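Local coordinates for protein B-cell differentiation antigen CD72 (Mus musculus, PDB 5B1R) that acts as a B-cell co-receptor that recognises the Sm/ribonucleoprotein self-antigen, probably through its extracellular C-type lectin-like domain, and recruits SHP-1 to dampen B-cell receptor signalling, at residues Y18-H21 and T22-L26; L26-S29 and Q30-C33. The protein carries 2 engineered substitutions. One frame throughout, in Å; residues are numbered along the deposited sequence.

Overall arrangement
Both contacts are local and consecutive in this extracellular C-type lectin-like domain. Contact 1 rounds the corner from strand 15-21 into strand 23-24, and contact 2 spans the first two turns of helix 26-35; they share Leu26, and their centres are about 8 Å apart. Contact 1 lies at the surface and depends on one side-chain hydrogen bond. Contact 2 is partly buried: backbone bonds hold its helix, an ion pair lies on its exposed flank, and a disulfide cysteine lies on its buried flank. Tyr32 brings the two together, since its CE2 lies 4.0 Å from CE2 of Tyr18 and 3.9 Å from OG of Ser20.

Contact 1: residues Y18-H21 and T22-L26; sequences YISH and TLRSL. Unlike the reference sequence in segment 22-26: Arg24 (reference Gly).
Ser20 and Arg24 face each other across a corner of the C-type lectin-like fold, where the chain leaves strand 15-21, bends at Thr22 and runs through strand 23-24 toward helix 26-35. Backbone hydrogen bonds pair Ser20 with Ser111 and Arg24 with His109, tying both arms of the corner to strand 109-119. Arg24 differs from the reference sequence, and its side chain spans the bend. Its CB packs against Ser29 of the following helix. CG is turned to the side of its own backbone N (chi1 -54°), and from there the chain runs extended to NE, with NE 4.0 Å from the methyl CG2 of Thr22. The last torsion then sets the guanidinium crosswise to this stem. One face receives Thr22, whose CB stands 3.3 Å above the plane toward the rim; the opposite face meets Tyr32 in a cation-pi contact. Flanked in this way, the flat group is left to meet Ser20 with its edge, and CB of Ser20 also lies in that plane, 3.7 Å from NH1 of Arg24. On the outer side of the bend, CD2 of Leu23 rests 3.8 Å from the carbonyl O of His21. The arginine's tip closes the corner: NH1 of Arg24 donates to OG of Ser20 over 2.8 Å, at 166° and only 7° out of the guanidinium plane.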
ATOM      1  N   TYR A  18       4.837  -4.369   4.616  1.00  9.51           N
ATOM      2  CA  TYR A  18       5.397  -5.527   3.953  1.00 10.09           C
ATOM      3  C   TYR A  18       5.136  -5.382   2.456  1.00  9.45           C
ATOM      4  O   TYR A  18       3.969  -5.279   2.031  1.00 10.82           O
ATOM      5  CB  TYR A  18       4.763  -6.823   4.480  1.00 11.82           C
ATOM      6  CG  TYR A  18       5.219  -8.027   3.708  1.00 12.16           C
ATOM      7  CD1 TYR A  18       6.474  -8.571   3.930  1.00 13.41           C
ATOM      8  CD2 TYR A  18       4.409  -8.608   2.729  1.00 12.44           C
ATOM      9  CE1 TYR A  18       6.901  -9.666   3.202  1.00 15.08           C
ATOM     10  CE2 TYR A  18       4.834  -9.696   2.017  1.00 13.11           C
ATOM     11  CZ  TYR A  18       6.080 -10.219   2.253  1.00 13.01           C
ATOM     12  OH  TYR A  18       6.508 -11.305   1.552  1.00 15.19           O
ATOM     13  N   ILE A  19       6.209  -5.355   1.669  1.00  9.54           N
ATOM     14  CA  ILE A  19       6.052  -5.334   0.217  1.00 10.38           C
ATOM     15  C   ILE A  19       5.959  -6.769  -0.292  1.00 10.07           C
ATOM     16  O   ILE A  19       6.874  -7.555  -0.107  1.00 11.34           O
ATOM     17  CB  ILE A  19       7.237  -4.625  -0.476  1.00 11.01           C
ATOM     18  CG1 ILE A  19       7.406  -3.183   0.032  1.00 11.05           C
ATOM     19  CG2 ILE A  19       7.055  -4.685  -2.000  1.00 12.39           C
ATOM     20  CD1 ILE A  19       8.755  -2.581  -0.342  1.00 12.65           C
ATOM     21  N   SER A  20       4.844  -7.106  -0.927  1.00 10.15           N
ATOM     22  CA  SER A  20       4.717  -8.402  -1.579  1.00 10.42           C
ATOM     23  C   SER A  20       4.948  -8.238  -3.074  1.00 10.43           C
ATOM     24  O   SER A  20       4.169  -7.584  -3.764  1.00 11.75           O
ATOM     25  CB  SER A  20       3.346  -9.019  -1.331  1.00 11.47           C
ATOM     26  OG  SER A  20       3.312 -10.324  -1.889  1.00 11.89           O
ATOM     27  N   HIS A  21       6.033  -8.824  -3.569  1.00 12.04           N
ATOM     28  CA  HIS A  21       6.382  -8.685  -4.980  1.00 13.54           C
ATOM     29  C   HIS A  21       5.518  -9.573  -5.884  1.00 13.43           C
ATOM     30  O   HIS A  21       5.496  -9.392  -7.100  1.00 15.42           O
ATOM     31  CB  HIS A  21       7.861  -9.003  -5.202  1.00 16.02           C
ATOM     32  CG  HIS A  21       8.777  -8.138  -4.402  1.00 19.20           C
ATOM     33  ND1 HIS A  21       8.953  -6.795  -4.663  1.00 19.04           N
ATOM     34  CD2 HIS A  21       9.556  -8.419  -3.332  1.00 23.31           C
ATOM     35  CE1 HIS A  21       9.809  -6.289  -3.793  1.00 22.64           C
ATOM     36  NE2 HIS A  21      10.186  -7.253  -2.973  1.00 23.45           N
ATOM     37  N   THR A  22       4.823 -10.528  -5.278  1.00 12.57           N
ATOM     38  CA  THR A  22       3.997 -11.492  -6.008  1.00 13.00           C
ATOM     39  C   THR A  22       2.876 -10.780  -6.728  1.00 12.70           C
ATOM     40  O   THR A  22       2.150  -9.982  -6.140  1.00 12.93           O
ATOM     41  CB  THR A  22       3.384 -12.504  -5.018  1.00 13.96           C
ATOM     42  OG1 THR A  22       4.442 -13.094  -4.250  1.00 15.76           O
ATOM     43  CG2 THR A  22       2.580 -13.608  -5.724  1.00 15.45           C
ATOM     44  N   LEU A  23       2.711 -11.096  -8.007  1.00 12.54           N
ATOM     45  CA  LEU A  23       1.668 -10.471  -8.807  1.00 12.53           C
ATOM     46  C   LEU A  23       0.309 -11.088  -8.475  1.00 12.74           C
ATOM     47  O   LEU A  23       0.119 -12.302  -8.602  1.00 13.38           O
ATOM     48  CB  LEU A  23       1.952 -10.613 -10.307  1.00 14.38           C
ATOM     49  CG  LEU A  23       3.307 -10.091 -10.793  1.00 15.97           C
ATOM     50  CD1 LEU A  23       3.377 -10.203 -12.312  1.00 18.33           C
ATOM     51  CD2 LEU A  23       3.576  -8.659 -10.337  1.00 17.85           C
ATOM     52  N   ARG A  24      -0.650 -10.250  -8.088  1.00 12.36           N
ATOM     53  CA  ARG A  24      -2.002 -10.705  -7.772  1.00 12.12           C
ATOM     54  C   ARG A  24      -3.018  -9.641  -8.164  1.00 11.51           C
ATOM     55  O   ARG A  24      -2.692  -8.462  -8.278  1.00 12.12           O
ATOM     56  CB  ARG A  24      -2.184 -10.969  -6.273  1.00 12.37           C
ATOM     57  CG  ARG A  24      -1.189 -11.903  -5.626  1.00 12.28           C
ATOM     58  CD  ARG A  24      -1.549 -12.098  -4.168  1.00 12.41           C
ATOM     59  NE  ARG A  24      -0.616 -12.999  -3.480  1.00 12.51           N
ATOM     60  CZ  ARG A  24       0.490 -12.614  -2.866  1.00 11.58           C
ATOM     61  NH1 ARG A  24       0.827 -11.338  -2.838  1.00 12.18           N
ATOM     62  NH2 ARG A  24       1.251 -13.541  -2.279  1.00 12.23           N
ATOM     63  N   SER A  25      -4.267 -10.054  -8.311  1.00 11.80           N
ATOM     64  CA  SER A  25      -5.379  -9.108  -8.383  1.00 11.45           C
ATOM     65  C   SER A  25      -5.506  -8.355  -7.062  1.00 11.39           C
ATOM     66  O   SER A  25      -4.877  -8.714  -6.061  1.00 11.49           O
ATOM     67  CB  SER A  25      -6.677  -9.859  -8.634  1.00 12.94           C
ATOM     68  OG  SER A  25      -6.966 -10.705  -7.531  1.00 13.67           O
ATOM     69  N   LEU A  26      -6.340  -7.324  -7.045  1.00 11.35           N
ATOM     70  CA  LEU A  26      -6.559  -6.618  -5.800  1.00 11.25           C
ATOM     71  C   LEU A  26      -7.129  -7.561  -4.753  1.00 11.88           C
ATOM     72  O   LEU A  26      -6.651  -7.598  -3.625  1.00 12.28           O
ATOM     73  CB  LEU A  26      -7.430  -5.365  -6.006  1.00 12.00           C
ATOM     74  CG  LEU A  26      -7.655  -4.474  -4.764  1.00 12.08           C
ATOM     75  CD1 LEU A  26      -8.690  -5.014  -3.769  1.00 14.67           C
ATOM     76  CD2 LEU A  26      -6.342  -4.142  -4.053  1.00 12.30           C
TER

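Contact 2: residues L26-S29 and Q30-C33; sequences LEES and QKYC
The backbone N of Gln30 donates to the carbonyl O of Leu26 over 2.8 Å, nearly straight at 165°, at the start of helix 26-35. The i to i+4 pattern continues with Lys31 N to Glu27 O at 3.0 Å, and Tyr32 N to Glu28 O at 2.9 Å, the latter more bent at 150°. Next, Cys33 N bonds to the O of Ser29, against which SG of Cys33 packs at 3.4 Å. SG lies beside its own backbone N (chi1 -63°) and is disulfide-bonded to Cys113, which links this helix to strand 109-119. Ser29 OG hydrogen-bonds to the carbonyl O of Ser25.

On the outer flank, Glu28 and Lys31 lie side by side. The glutamate bends at chi2, and the lysine folds at chi3 and chi4, laying its CD 3.5 Å from OE2 of Glu28. NZ of Lys31 sits 3.4 Å from OE1 of Glu28 and 3.6 Å from its OE2, a salt bridge containing only a weak hydrogen bond. OE2 of Glu27 stays 6.5 Å from NZ of Lys31. With both Glu28 oxygens at similar range, the pair is probably more electrostatic than a directed bond, leaving the backbone bonds and the disulfide as the firmer restraints.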
ATOM      1  N   LEU A  26      -6.340  -7.324  -7.045  1.00 11.35           N
ATOM      2  CA  LEU A  26      -6.559  -6.618  -5.800  1.00 11.25           C
ATOM      3  C   LEU A  26      -7.129  -7.561  -4.753  1.00 11.88           C
ATOM      4  O   LEU A  26      -6.651  -7.598  -3.625  1.00 12.28           O
ATOM      5  CB  LEU A  26      -7.430  -5.365  -6.006  1.00 12.00           C
ATOM      6  CG  LEU A  26      -7.655  -4.474  -4.764  1.00 12.08           C
ATOM      7  CD1 LEU A  26      -8.690  -5.014  -3.769  1.00 14.67           C
ATOM      8  CD2 LEU A  26      -6.342  -4.142  -4.053  1.00 12.30           C
ATOM      9  N   GLU A  27      -8.171  -8.303  -5.133  1.00 13.05           N
ATOM     10  CA  GLU A  27      -8.839  -9.190  -4.194  1.00 15.46           C
ATOM     11  C   GLU A  27      -7.863 -10.213  -3.630  1.00 13.28           C
ATOM     12  O   GLU A  27      -7.878 -10.492  -2.424  1.00 15.01           O
ATOM     13  CB  GLU A  27     -10.000  -9.895  -4.892  1.00 18.92           C
ATOM     14  CG  GLU A  27     -10.679 -10.999  -4.109  1.00 26.99           C
ATOM     15  CD  GLU A  27     -11.896 -11.538  -4.840  1.00 32.84           C
ATOM     16  OE1 GLU A  27     -12.870 -10.775  -5.012  1.00 36.57           O
ATOM     17  OE2 GLU A  27     -11.881 -12.716  -5.255  1.00 36.78           O
ATOM     18  N   GLU A  28      -7.016 -10.786  -4.488  1.00 12.48           N
ATOM     19  CA  GLU A  28      -6.070 -11.783  -3.987  1.00 13.09           C
ATOM     20  C   GLU A  28      -4.974 -11.126  -3.134  1.00 12.09           C
ATOM     21  O   GLU A  28      -4.475 -11.739  -2.186  1.00 13.45           O
ATOM     22  CB  GLU A  28      -5.511 -12.620  -5.143  1.00 14.85           C
ATOM     23  CG  GLU A  28      -6.541 -13.587  -5.737  1.00 17.49           C
ATOM     24  CD  GLU A  28      -7.026 -14.625  -4.740  1.00 21.16           C
ATOM     25  OE1 GLU A  28      -6.178 -15.249  -4.082  1.00 26.15           O
ATOM     26  OE2 GLU A  28      -8.260 -14.830  -4.641  1.00 21.35           O
ATOM     27  N   SER A  29      -4.616  -9.878  -3.447  1.00 11.40           N
ATOM     28  CA  SER A  29      -3.678  -9.134  -2.600  1.00 11.61           C
ATOM     29  C   SER A  29      -4.293  -8.877  -1.215  1.00 11.57           C
ATOM     30  O   SER A  29      -3.630  -9.042  -0.184  1.00 12.23           O
ATOM     31  CB  SER A  29      -3.279  -7.808  -3.267  1.00 10.75           C
ATOM     32  OG  SER A  29      -2.624  -8.015  -4.517  1.00 11.14           O
ATOM     33  N   GLN A  30      -5.559  -8.472  -1.189  1.00 12.46           N
ATOM     34  CA  GLN A  30      -6.262  -8.278   0.079  1.00 13.11           C
ATOM     35  C   GLN A  30      -6.299  -9.562   0.904  1.00 13.32           C
ATOM     36  O   GLN A  30      -5.992  -9.556   2.098  1.00 15.01           O
ATOM     37  CB  GLN A  30      -7.676  -7.755  -0.155  1.00 16.25           C
ATOM     38  CG  GLN A  30      -8.398  -7.409   1.132  1.00 22.74           C
ATOM     39  CD  GLN A  30      -9.727  -6.737   0.884  1.00 32.89           C
ATOM     40  OE1 GLN A  30     -10.382  -6.986  -0.128  1.00 38.66           O
ATOM     41  NE2 GLN A  30     -10.134  -5.876   1.808  1.00 37.93           N
ATOM     42  N   LYS A  31      -6.617 -10.673   0.251  1.00 13.73           N
ATOM     43  CA  LYS A  31      -6.668 -11.951   0.945  1.00 15.51           C
ATOM     44  C   LYS A  31      -5.290 -12.328   1.477  1.00 14.64           C
ATOM     45  O   LYS A  31      -5.164 -12.858   2.588  1.00 15.69           O
ATOM     46  CB  LYS A  31      -7.203 -13.024   0.010  1.00 17.33           C
ATOM     47  CG  LYS A  31      -8.705 -12.930  -0.193  1.00 22.27           C
ATOM     48  CD  LYS A  31      -9.198 -13.739  -1.398  1.00 27.97           C
ATOM     49  CE  LYS A  31      -9.209 -15.238  -1.136  1.00 34.74           C
ATOM     50  NZ  LYS A  31      -7.857 -15.866  -1.186  1.00 40.48           N
ATOM     51  N   TYR A  32      -4.255 -12.050   0.700  1.00 13.60           N
ATOM     52  CA  TYR A  32      -2.914 -12.367   1.145  1.00 13.98           C
ATOM     53  C   TYR A  32      -2.553 -11.523   2.376  1.00 13.46           C
ATOM     54  O   TYR A  32      -2.051 -12.045   3.376  1.00 13.58           O
ATOM     55  CB  TYR A  32      -1.889 -12.198   0.026  1.00 15.35           C
ATOM     56  CG  TYR A  32      -0.539 -12.597   0.509  1.00 14.95           C
ATOM     57  CD1 TYR A  32      -0.253 -13.922   0.802  1.00 18.13           C
ATOM     58  CD2 TYR A  32       0.431 -11.640   0.741  1.00 15.59           C
ATOM     59  CE1 TYR A  32       0.976 -14.278   1.294  1.00 21.44           C
ATOM     60  CE2 TYR A  32       1.658 -11.992   1.226  1.00 17.51           C
ATOM     61  CZ  TYR A  32       1.925 -13.316   1.502  1.00 20.14           C
ATOM     62  OH  TYR A  32       3.149 -13.683   2.002  1.00 26.62           O
ATOM     63  N   CYS A  33      -2.823 -10.220   2.333  1.00 12.16           N
ATOM     64  CA  CYS A  33      -2.534  -9.415   3.529  1.00 11.85           C
ATOM     65  C   CYS A  33      -3.313  -9.940   4.739  1.00 12.81           C
ATOM     66  O   CYS A  33      -2.779 -10.033   5.837  1.00 12.93           O
ATOM     67  CB  CYS A  33      -2.839  -7.935   3.307  1.00 11.52           C
ATOM     68  SG  CYS A  33      -1.857  -7.116   2.023  1.00 11.47           S
TER